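Local coordinates for solute-binding protein (PDB 2ZYO) that binds cyclodextrins and linear maltodextrins, here maltotetraose, and probably delivers them to a membrane transporter for uptake, at residues G41-K46 with M300-S305; A182-A187 with M212-K217; H367-V370 with K374-P377. One frame throughout, in Å; residues are numbered along the deposited sequence.

The three contacts fall into two distant groups. Contact 1 joins helices 30-47 and 293-302 and is partly buried. Its centre lies about 44 Å from that of contact 2 and about 51 Å from that of contact 3, across the centre of the chain. Contacts 2 and 3 are neighbours, with centres about 13 Å apart, and helix 206-220 links them: Met-212 and Asn-213 touch Pro-377, and Val-215 touches His-367. The chemistry follows the setting. Contact 1 is aromatic and apolar, without a hydrogen bond across it. Contact 2 is a surface salt bridge. Contact 3, partly buried, combines backbone hydrogen bonds with apolar packing where one helix gives way to the next.

Contact 1: G41-K46 with M300-S305; sequences GEFTKK and MQFLTS
Phe-43 and Phe-302 meet edge to face. The edge of the Phe-43 ring is directed at the face of Phe-302, with the two planes at 70° and the ring centroids 5.5 Å apart. The leading atom is CD1 of Phe-43, which lies 3.7 Å from CG of Phe-302. Both side chains place CG anti to their own backbone N, with chi1 at -175° in Phe-43 and -170° in Phe-302. In Phe-302 this extends the ring toward helix 30-47.

A CH-pi contact accompanies the ring pair. CB of Phe-43 sits 4.2 Å from the centroid of the Phe-302 ring, off-centre. The backbone comes close too: CA of Phe-43 stands over the same ring face, displaced toward the rim, and N of Phe-43 is 3.4 Å from CE2 of Phe-302. The Phe-302 ring therefore packs on main chain as well as side chain.

Aliphatic carbons of charged residues complete the apolar contact. CB of Glu-42 lies in the ring plane at the edge of Phe-302, 3.7 Å from CE2. Beyond CB the Glu-42 chain bends, and its carboxylate leads away from the ring. Lys-46 keeps an extended chain and brings its CD to 3.9 Å from CE1 of Phe-302.

Further apolar neighbours adjoin both segments. Phe-43 touches Ile-49 and Val-51, the latter in strand 50-55, while Met-300 and Leu-303 touch Trp-284 in strand 278-287. Beyond Phe-302, OG1 of Thr-304 donates to O of Met-300 at 2.9 Å.

No hydrogen bond or salt bridge joins the two segments. The contact between the helices thus rests on ring shape and dispersion, with Phe-302 meeting all three partners from helix 30-47 and with Glu-42 and Lys-46 contributing their aliphatic carbons.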
ATOM      1  N   GLY A  41       2.603   7.193  25.817  1.00  9.79           N
ATOM      2  CA  GLY A  41       2.545   7.972  27.054  1.00  9.22           C
ATOM      3  C   GLY A  41       1.250   7.775  27.823  1.00 10.24           C
ATOM      4  O   GLY A  41       1.268   7.623  29.050  1.00 10.46           O
ATOM      5  N   GLU A  42       0.129   7.773  27.102  1.00 10.92           N
ATOM      6  CA  GLU A  42      -1.186   7.534  27.708  1.00 10.24           C
ATOM      7  C   GLU A  42      -1.317   6.117  28.272  1.00 10.38           C
ATOM      8  O   GLU A  42      -1.938   5.923  29.316  1.00 10.67           O
ATOM      9  CB  GLU A  42      -2.318   7.814  26.712  1.00 11.41           C
ATOM     10  CG  GLU A  42      -2.504   9.293  26.354  1.00 14.88           C
ATOM     11  CD  GLU A  42      -3.048  10.139  27.502  1.00 18.30           C
ATOM     12  OE1 GLU A  42      -3.729   9.597  28.402  1.00 20.41           O
ATOM     13  OE2 GLU A  42      -2.800  11.362  27.498  1.00 22.97           O
ATOM     14  N   PHE A  43      -0.736   5.135  27.582  1.00  9.30           N
ATOM     15  CA  PHE A  43      -0.710   3.759  28.086  1.00  8.92           C
ATOM     16  C   PHE A  43       0.066   3.681  29.400  1.00  8.39           C
ATOM     17  O   PHE A  43      -0.376   3.037  30.350  1.00 10.85           O
ATOM     18  CB  PHE A  43      -0.112   2.801  27.048  1.00  8.96           C
ATOM     19  CG  PHE A  43      -0.166   1.349  27.452  1.00  8.58           C
ATOM     20  CD1 PHE A  43      -1.303   0.586  27.211  1.00  7.60           C
ATOM     21  CD2 PHE A  43       0.927   0.741  28.064  1.00  8.26           C
ATOM     22  CE1 PHE A  43      -1.354  -0.762  27.578  1.00  8.12           C
ATOM     23  CE2 PHE A  43       0.884  -0.600  28.438  1.00  8.11           C
ATOM     24  CZ  PHE A  43      -0.258  -1.351  28.193  1.00  8.43           C
ATOM     25  N   THR A  44       1.217   4.348  29.443  1.00  9.02           N
ATOM     26  CA  THR A  44       2.044   4.407  30.649  1.00  8.43           C
ATOM     27  C   THR A  44       1.293   5.074  31.803  1.00 10.05           C
ATOM     28  O   THR A  44       1.333   4.597  32.942  1.00  9.64           O
ATOM     29  CB  THR A  44       3.371   5.142  30.366  1.00  8.29           C
ATOM     30  OG1 THR A  44       4.134   4.379  29.423  1.00  9.36           O
ATOM     31  CG2 THR A  44       4.181   5.317  31.636  1.00 10.51           C
ATOM     32  N   LYS A  45       0.594   6.162  31.494  1.00 10.32           N
ATOM     33  CA  LYS A  45      -0.211   6.885  32.476  1.00 11.39           C
ATOM     34  C   LYS A  45      -1.303   5.986  33.058  1.00 11.13           C
ATOM     35  O   LYS A  45      -1.587   6.039  34.254  1.00 12.87           O
ATOM     36  CB  LYS A  45      -0.837   8.116  31.822  1.00 13.24           C
ATOM     37  CG  LYS A  45      -1.320   9.188  32.786  1.00 17.30           C
ATOM     38  CD  LYS A  45      -1.945  10.340  32.011  1.00 21.23           C
ATOM     39  CE  LYS A  45      -2.219  11.543  32.890  1.00 25.69           C
ATOM     40  NZ  LYS A  45      -3.058  12.544  32.170  1.00 28.56           N
ATOM     41  N   LYS A  46      -1.891   5.153  32.203  1.00 10.26           N
ATOM     42  CA  LYS A  46      -2.986   4.268  32.588  1.00 11.09           C
ATOM     43  C   LYS A  46      -2.509   3.065  33.405  1.00 11.14           C
ATOM     44  O   LYS A  46      -3.170   2.664  34.367  1.00 11.84           O
ATOM     45  CB  LYS A  46      -3.745   3.802  31.337  1.00 10.77           C
ATOM     46  CG  LYS A  46      -4.887   2.827  31.600  1.00 13.53           C
ATOM     47  CD  LYS A  46      -5.479   2.302  30.301  1.00 14.70           C
ATOM     48  CE  LYS A  46      -6.457   1.168  30.565  1.00 16.42           C
ATOM     49  NZ  LYS A  46      -7.063   0.656  29.305  1.00 16.73           N
ATOM     50  N   MET A 300      -0.772  -2.901  21.966  1.00  8.15           N
ATOM     51  CA  MET A 300      -1.103  -2.823  20.545  1.00  8.18           C
ATOM     52  C   MET A 300      -2.548  -2.381  20.322  1.00  8.81           C
ATOM     53  O   MET A 300      -2.827  -1.572  19.438  1.00  8.71           O
ATOM     54  CB  MET A 300      -0.859  -4.164  19.857  1.00  9.07           C
ATOM     55  CG  MET A 300      -1.041  -4.099  18.348  1.00 10.47           C
ATOM     56  SD  MET A 300      -1.020  -5.700  17.529  1.00  9.38           S
ATOM     57  CE  MET A 300       0.706  -6.156  17.698  1.00  9.18           C
ATOM     58  N   GLN A 301      -3.460  -2.932  21.121  1.00  8.01           N
ATOM     59  CA  GLN A 301      -4.867  -2.543  21.063  1.00  6.74           C
ATOM     60  C   GLN A 301      -5.057  -1.092  21.499  1.00  6.98           C
ATOM     61  O   GLN A 301      -5.835  -0.351  20.893  1.00  9.40           O
ATOM     62  CB  GLN A 301      -5.725  -3.471  21.924  1.00  8.90           C
ATOM     63  CG  GLN A 301      -5.877  -4.865  21.357  1.00  8.28           C
ATOM     64  CD  GLN A 301      -6.510  -5.820  22.341  1.00 10.23           C
ATOM     65  OE1 GLN A 301      -7.733  -5.879  22.464  1.00 13.62           O
ATOM     66  NE2 GLN A 301      -5.680  -6.585  23.039  1.00 11.97           N
ATOM     67  N   PHE A 302      -4.337  -0.689  22.542  1.00  8.21           N
ATOM     68  CA  PHE A 302      -4.415   0.680  23.044  1.00  7.34           C
ATOM     69  C   PHE A 302      -3.973   1.684  21.977  1.00  7.61           C
ATOM     70  O   PHE A 302      -4.556   2.762  21.849  1.00  7.56           O
ATOM     71  CB  PHE A 302      -3.585   0.840  24.324  1.00  7.73           C
ATOM     72  CG  PHE A 302      -3.808   2.143  25.029  1.00  8.76           C
ATOM     73  CD1 PHE A 302      -4.809   2.270  25.989  1.00  8.29           C
ATOM     74  CD2 PHE A 302      -3.019   3.251  24.734  1.00  8.87           C
ATOM     75  CE1 PHE A 302      -5.022   3.484  26.641  1.00  8.46           C
ATOM     76  CE2 PHE A 302      -3.229   4.469  25.381  1.00  8.71           C
ATOM     77  CZ  PHE A 302      -4.229   4.581  26.335  1.00  8.90           C
ATOM     78  N   LEU A 303      -2.956   1.308  21.201  1.00  7.22           N
ATOM     79  CA  LEU A 303      -2.408   2.177  20.159  1.00  7.34           C
ATOM     80  C   LEU A 303      -3.271   2.228  18.897  1.00  7.53           C
ATOM     81  O   LEU A 303      -3.043   3.069  18.029  1.00  6.91           O
ATOM     82  CB  LEU A 303      -0.987   1.739  19.783  1.00  8.34           C
ATOM     83  CG  LEU A 303       0.109   1.792  20.853  1.00  9.98           C
ATOM     84  CD1 LEU A 303       1.388   1.173  20.318  1.00 10.13           C
ATOM     85  CD2 LEU A 303       0.364   3.218  21.336  1.00 10.44           C
ATOM     86  N   THR A 304      -4.243   1.321  18.796  1.00  6.50           N
ATOM     87  CA  THR A 304      -5.074   1.210  17.595  1.00  7.28           C
ATOM     88  C   THR A 304      -6.570   1.383  17.878  1.00  7.59           C
ATOM     89  O   THR A 304      -7.416   1.002  17.060  1.00  7.46           O
ATOM     90  CB  THR A 304      -4.843  -0.132  16.859  1.00  6.60           C
ATOM     91  OG1 THR A 304      -5.113  -1.225  17.749  1.00  8.28           O
ATOM     92  CG2 THR A 304      -3.407  -0.236  16.353  1.00  6.55           C
ATOM     93  N   SER A 305      -6.890   1.963  19.033  1.00  8.59           N
ATOM     94  CA  SER A 305      -8.279   2.223  19.403  1.00  9.11           C
ATOM     95  C   SER A 305      -8.872   3.314  18.519  1.00  9.73           C
ATOM     96  O   SER A 305      -8.143   4.026  17.820  1.00  9.58           O
ATOM     97  CB  SER A 305      -8.359   2.659  20.865  1.00  9.39           C
ATOM     98  OG  SER A 305      -7.816   3.959  21.019  1.00 10.84           O
TER

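Contact 2: A182-A187 with M212-K217; sequences AAKGAA and MNEVQK
Lys-184 and Glu-214 form a salt bridge between the end of helix 174-183 and helix 206-220. NZ of Lys-184 donates to OE2 of Glu-214 at 2.9 Å. It meets the anti lone pair of OE2, on the side away from OE1. Both chains bend at chi2, and the side chains cross at about a right angle. CE of Lys-184 also packs 3.6 Å from CG of Glu-214.

Each charged group has a second partner. NZ of Lys-184 makes another salt bridge, to OD2 of Asp-271, so two carboxylates share the ammonium group. OE1 of Glu-214 takes a longer bond of 3.3 Å from NZ of Lys-217, which approaches on the syn side, 32° out of the carboxylate plane. Lys-217 also makes a cation-pi contact with Phe-151.

At the helix end N of Gly-185 donates to O of Ala-182 at 3.0 Å. Gly-185 has a positive phi of 95°, and with two bonds back into the last turn this makes a Schellman motif. The arrangement is a surface salt-bridge network of Lys-184, Glu-214 and Lys-217, set beside a Schellman-terminated helix.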
ATOM      1  N   ALA A 182      -6.381  -6.322 -13.079  1.00  8.34           N
ATOM      2  CA  ALA A 182      -7.498  -6.791 -12.257  1.00  8.69           C
ATOM      3  C   ALA A 182      -8.839  -6.675 -12.985  1.00  9.19           C
ATOM      4  O   ALA A 182      -9.700  -7.546 -12.848  1.00 11.06           O
ATOM      5  CB  ALA A 182      -7.540  -6.038 -10.938  1.00  9.14           C
ATOM      6  N   ALA A 183      -9.000  -5.605 -13.766  1.00  8.77           N
ATOM      7  CA  ALA A 183     -10.212  -5.381 -14.561  1.00  8.47           C
ATOM      8  C   ALA A 183     -10.491  -6.531 -15.525  1.00  9.76           C
ATOM      9  O   ALA A 183     -11.646  -6.852 -15.802  1.00 11.96           O
ATOM     10  CB  ALA A 183     -10.104  -4.072 -15.328  1.00  8.81           C
ATOM     11  N   LYS A 184      -9.423  -7.148 -16.029  1.00 10.48           N
ATOM     12  CA  LYS A 184      -9.545  -8.236 -16.996  1.00 10.52           C
ATOM     13  C   LYS A 184      -9.673  -9.602 -16.322  1.00 11.94           C
ATOM     14  O   LYS A 184      -9.912 -10.608 -16.994  1.00 13.75           O
ATOM     15  CB  LYS A 184      -8.358  -8.229 -17.967  1.00 10.21           C
ATOM     16  CG  LYS A 184      -8.026  -6.860 -18.558  1.00  9.97           C
ATOM     17  CD  LYS A 184      -9.229  -6.204 -19.227  1.00  9.98           C
ATOM     18  CE  LYS A 184      -8.927  -4.763 -19.585  1.00 11.17           C
ATOM     19  NZ  LYS A 184     -10.082  -4.101 -20.259  1.00 11.47           N
ATOM     20  N   GLY A 185      -9.514  -9.624 -14.999  1.00 11.36           N
ATOM     21  CA  GLY A 185      -9.590 -10.856 -14.214  1.00 12.18           C
ATOM     22  C   GLY A 185      -8.242 -11.506 -13.945  1.00 12.52           C
ATOM     23  O   GLY A 185      -8.185 -12.647 -13.482  1.00 13.85           O
ATOM     24  N   ALA A 186      -7.160 -10.783 -14.231  1.00 11.75           N
ATOM     25  CA  ALA A 186      -5.806 -11.295 -14.032  1.00 11.57           C
ATOM     26  C   ALA A 186      -5.377 -11.220 -12.571  1.00 11.73           C
ATOM     27  O   ALA A 186      -5.707 -10.263 -11.865  1.00 14.13           O
ATOM     28  CB  ALA A 186      -4.817 -10.544 -14.910  1.00 13.53           C
ATOM     29  N   ALA A 187      -4.640 -12.238 -12.133  1.00 12.27           N
ATOM     30  CA  ALA A 187      -4.099 -12.295 -10.777  1.00 13.01           C
ATOM     31  C   ALA A 187      -2.580 -12.453 -10.828  1.00 11.70           C
ATOM     32  O   ALA A 187      -2.035 -12.932 -11.826  1.00 13.27           O
ATOM     33  CB  ALA A 187      -4.731 -13.448 -10.007  1.00 15.46           C
ATOM     34  N   MET A 212      -2.203  -6.006 -20.246  1.00  8.86           N
ATOM     35  CA  MET A 212      -1.020  -5.395 -20.862  1.00  8.84           C
ATOM     36  C   MET A 212      -1.358  -4.687 -22.180  1.00  9.24           C
ATOM     37  O   MET A 212      -0.675  -3.737 -22.573  1.00  9.30           O
ATOM     38  CB  MET A 212       0.090  -6.436 -21.064  1.00  8.89           C
ATOM     39  CG  MET A 212       1.425  -5.868 -21.561  1.00  9.33           C
ATOM     40  SD  MET A 212       2.198  -4.666 -20.451  1.00 11.22           S
ATOM     41  CE  MET A 212       3.253  -5.739 -19.484  1.00 11.64           C
ATOM     42  N   ASN A 213      -2.409  -5.148 -22.858  1.00  9.95           N
ATOM     43  CA  ASN A 213      -2.905  -4.456 -24.049  1.00  9.87           C
ATOM     44  C   ASN A 213      -3.392  -3.047 -23.717  1.00 11.40           C
ATOM     45  O   ASN A 213      -3.236  -2.122 -24.520  1.00 11.48           O
ATOM     46  CB  ASN A 213      -4.028  -5.248 -24.721  1.00 10.93           C
ATOM     47  CG  ASN A 213      -3.523  -6.463 -25.478  1.00 12.30           C
ATOM     48  OD1 ASN A 213      -2.323  -6.654 -25.651  1.00 13.32           O
ATOM     49  ND2 ASN A 213      -4.449  -7.295 -25.932  1.00 13.72           N
ATOM     50  N   GLU A 214      -3.985  -2.891 -22.535  1.00 11.54           N
ATOM     51  CA  GLU A 214      -4.411  -1.575 -22.060  1.00 12.42           C
ATOM     52  C   GLU A 214      -3.196  -0.705 -21.743  1.00 12.00           C
ATOM     53  O   GLU A 214      -3.159   0.468 -22.108  1.00 13.08           O
ATOM     54  CB  GLU A 214      -5.318  -1.692 -20.829  1.00 14.05           C
ATOM     55  CG  GLU A 214      -6.659  -2.374 -21.089  1.00 18.38           C
ATOM     56  CD  GLU A 214      -7.720  -1.450 -21.681  1.00 21.62           C
ATOM     57  OE1 GLU A 214      -7.369  -0.460 -22.360  1.00 20.13           O
ATOM     58  OE2 GLU A 214      -8.922  -1.724 -21.467  1.00 25.12           O
ATOM     59  N   VAL A 215      -2.208  -1.293 -21.069  1.00 11.12           N
ATOM     60  CA  VAL A 215      -0.938  -0.619 -20.779  1.00 11.55           C
ATOM     61  C   VAL A 215      -0.307  -0.078 -22.066  1.00 11.05           C
ATOM     62  O   VAL A 215       0.087   1.091 -22.133  1.00 11.34           O
ATOM     63  CB  VAL A 215       0.054  -1.568 -20.050  1.00 11.25           C
ATOM     64  CG1 VAL A 215       1.448  -0.948 -19.951  1.00 12.98           C
ATOM     65  CG2 VAL A 215      -0.475  -1.936 -18.666  1.00 11.53           C
ATOM     66  N   GLN A 216      -0.234  -0.934 -23.083  1.00 12.03           N
ATOM     67  CA  GLN A 216       0.311  -0.576 -24.390  1.00 11.91           C
ATOM     68  C   GLN A 216      -0.378   0.650 -24.991  1.00 12.20           C
ATOM     69  O   GLN A 216       0.285   1.529 -25.545  1.00 12.17           O
ATOM     70  CB  GLN A 216       0.205  -1.766 -25.345  1.00 11.86           C
ATOM     71  CG  GLN A 216       0.938  -1.582 -26.666  1.00 12.89           C
ATOM     72  CD  GLN A 216       0.837  -2.801 -27.558  1.00 13.51           C
ATOM     73  OE1 GLN A 216      -0.242  -3.373 -27.733  1.00 15.43           O
ATOM     74  NE2 GLN A 216       1.965  -3.208 -28.132  1.00 17.59           N
ATOM     75  N   LYS A 217      -1.704   0.706 -24.865  1.00 11.47           N
ATOM     76  CA  LYS A 217      -2.496   1.817 -25.401  1.00 12.41           C
ATOM     77  C   LYS A 217      -2.107   3.174 -24.815  1.00 11.39           C
ATOM     78  O   LYS A 217      -2.213   4.200 -25.490  1.00 11.80           O
ATOM     79  CB  LYS A 217      -3.989   1.556 -25.200  1.00 13.51           C
ATOM     80  CG  LYS A 217      -4.576   0.549 -26.182  1.00 17.14           C
ATOM     81  CD  LYS A 217      -5.966   0.090 -25.758  1.00 20.08           C
ATOM     82  CE  LYS A 217      -6.995   1.207 -25.850  1.00 23.32           C
ATOM     83  NZ  LYS A 217      -8.295   0.785 -25.257  1.00 27.51           N
TER

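Contact 3: H367-V370 with K374-P377; sequences HTFV and KQTP
In Phe-369 and Gln-375, CG stands anti to the carbonyl carbon (chi1 -59° and -75°), and the two side chains run side by side in the same direction. The ring and amide planes are 71° apart. OE1 of Gln-375 lies 3.4 Å from CD2 of Phe-369 and also close to its CB, a van der Waals contact. The other end of the amide is held outside the contact, where NE2 of Gln-375 hydrogen-bonds to OD2 of Asp-383.

The backbone O of Phe-369 is the main polar link. N of Lys-374 donates to it at 2.9 Å, placed nearly in line with the C=O bond, although the bond is clearly bent at the hydrogen. N of Gln-375 adds a weak bond to the same oxygen at 3.3 Å. One water donates to both O of Val-370 and O of Gln-375, bridging the two chain segments.

Val-370 supplies the apolar part. Its CG2 is 3.9 Å from CA of Pro-377, and its CG1 lies 4.4 Å from CG of the same proline.

The segment 374-377 leads from helix 360-371 into helix 377-394, with Thr-376 as the N-cap of the second helix. Helix 206-220 packs against this junction, with Met-212 also on His-367. NE2 of His-367 hydrogen-bonds to OG1 of Thr-177 in helix 174-183. Val-370 and Gln-375 both rest on Ala-380, in the first turn of helix 377-394.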
ATOM      1  N   HIS A 367       6.687  -4.184 -18.750  1.00 10.55           N
ATOM      2  CA  HIS A 367       6.016  -2.916 -19.051  1.00  9.89           C
ATOM      3  C   HIS A 367       6.885  -2.023 -19.939  1.00 10.90           C
ATOM      4  O   HIS A 367       6.394  -1.448 -20.910  1.00 11.39           O
ATOM      5  CB  HIS A 367       5.656  -2.169 -17.765  1.00 10.56           C
ATOM      6  CG  HIS A 367       4.399  -2.650 -17.110  1.00  9.81           C
ATOM      7  ND1 HIS A 367       4.302  -3.879 -16.494  1.00 10.27           N
ATOM      8  CD2 HIS A 367       3.191  -2.056 -16.957  1.00  9.66           C
ATOM      9  CE1 HIS A 367       3.085  -4.026 -16.000  1.00  9.60           C
ATOM     10  NE2 HIS A 367       2.391  -2.935 -16.266  1.00 10.38           N
ATOM     11  N   THR A 368       8.169  -1.919 -19.598  1.00 12.21           N
ATOM     12  CA  THR A 368       9.124  -1.113 -20.363  1.00 13.46           C
ATOM     13  C   THR A 368       9.270  -1.618 -21.800  1.00 13.95           C
ATOM     14  O   THR A 368       9.213  -0.825 -22.742  1.00 12.66           O
ATOM     15  CB  THR A 368      10.500  -1.051 -19.658  1.00 15.13           C
ATOM     16  OG1 THR A 368      10.362  -0.340 -18.424  1.00 16.06           O
ATOM     17  CG2 THR A 368      11.534  -0.331 -20.518  1.00 15.12           C
ATOM     18  N   PHE A 369       9.438  -2.931 -21.963  1.00 14.05           N
ATOM     19  CA  PHE A 369       9.603  -3.518 -23.295  1.00 14.54           C
ATOM     20  C   PHE A 369       8.375  -3.277 -24.176  1.00 14.99           C
ATOM     21  O   PHE A 369       8.505  -3.016 -25.374  1.00 13.86           O
ATOM     22  CB  PHE A 369       9.932  -5.017 -23.217  1.00 14.41           C
ATOM     23  CG  PHE A 369      11.185  -5.332 -22.440  1.00 16.87           C
ATOM     24  CD1 PHE A 369      12.328  -4.541 -22.568  1.00 19.04           C
ATOM     25  CD2 PHE A 369      11.229  -6.432 -21.592  1.00 16.99           C
ATOM     26  CE1 PHE A 369      13.485  -4.836 -21.848  1.00 21.17           C
ATOM     27  CE2 PHE A 369      12.380  -6.736 -20.870  1.00 18.94           C
ATOM     28  CZ  PHE A 369      13.509  -5.937 -20.998  1.00 20.96           C
ATOM     29  N   VAL A 370       7.190  -3.349 -23.570  1.00 13.40           N
ATOM     30  CA  VAL A 370       5.939  -3.061 -24.273  1.00 13.04           C
ATOM     31  C   VAL A 370       5.822  -1.570 -24.614  1.00 13.95           C
ATOM     32  O   VAL A 370       5.497  -1.216 -25.751  1.00 14.22           O
ATOM     33  CB  VAL A 370       4.701  -3.546 -23.464  1.00 12.42           C
ATOM     34  CG1 VAL A 370       3.403  -3.088 -24.115  1.00 11.70           C
ATOM     35  CG2 VAL A 370       4.710  -5.059 -23.343  1.00 12.38           C
ATOM     36  N   LYS A 374       9.368  -2.769 -28.108  1.00 20.15           N
ATOM     37  CA  LYS A 374      10.404  -3.771 -28.357  1.00 20.09           C
ATOM     38  C   LYS A 374       9.820  -5.178 -28.414  1.00 19.98           C
ATOM     39  O   LYS A 374      10.323  -6.037 -29.142  1.00 21.19           O
ATOM     40  CB  LYS A 374      11.504  -3.689 -27.297  1.00 21.51           C
ATOM     41  CG  LYS A 374      12.380  -2.452 -27.422  1.00 23.43           C
ATOM     42  CD  LYS A 374      13.495  -2.440 -26.394  1.00 26.90           C
ATOM     43  CE  LYS A 374      14.368  -1.204 -26.557  1.00 27.95           C
ATOM     44  NZ  LYS A 374      15.416  -1.116 -25.507  1.00 29.05           N
ATOM     45  N   GLN A 375       8.758  -5.403 -27.641  1.00 18.02           N
ATOM     46  CA  GLN A 375       8.075  -6.693 -27.600  1.00 17.19           C
ATOM     47  C   GLN A 375       6.562  -6.530 -27.563  1.00 14.62           C
ATOM     48  O   GLN A 375       6.050  -5.497 -27.130  1.00 14.95           O
ATOM     49  CB  GLN A 375       8.516  -7.493 -26.376  1.00 18.43           C
ATOM     50  CG  GLN A 375       9.892  -8.110 -26.489  1.00 19.86           C
ATOM     51  CD  GLN A 375      10.243  -8.938 -25.277  1.00 18.87           C
ATOM     52  OE1 GLN A 375      10.321  -8.423 -24.161  1.00 21.87           O
ATOM     53  NE2 GLN A 375      10.454 -10.231 -25.484  1.00 20.76           N
ATOM     54  N   THR A 376       5.852  -7.560 -28.017  1.00 13.20           N
ATOM     55  CA  THR A 376       4.399  -7.600 -27.895  1.00 12.72           C
ATOM     56  C   THR A 376       4.043  -7.906 -26.436  1.00 12.87           C
ATOM     57  O   THR A 376       4.865  -8.468 -25.709  1.00 14.02           O
ATOM     58  CB  THR A 376       3.762  -8.675 -28.809  1.00 14.33           C
ATOM     59  OG1 THR A 376       4.152  -9.980 -28.363  1.00 15.26           O
ATOM     60  CG2 THR A 376       4.175  -8.480 -30.269  1.00 15.43           C
ATOM     61  N   PRO A 377       2.833  -7.515 -25.995  1.00 12.95           N
ATOM     62  CA  PRO A 377       2.352  -7.889 -24.664  1.00 13.72           C
ATOM     63  C   PRO A 377       2.569  -9.367 -24.317  1.00 13.25           C
ATOM     64  O   PRO A 377       3.096  -9.666 -23.244  1.00 14.23           O
ATOM     65  CB  PRO A 377       0.863  -7.553 -24.738  1.00 12.58           C
ATOM     66  CG  PRO A 377       0.830  -6.369 -25.632  1.00 13.44           C
ATOM     67  CD  PRO A 377       1.857  -6.659 -26.695  1.00 12.37           C
TER
HETATM   68  O   HOH W   1       4.826  -3.056 -28.008  1.00 33.69           O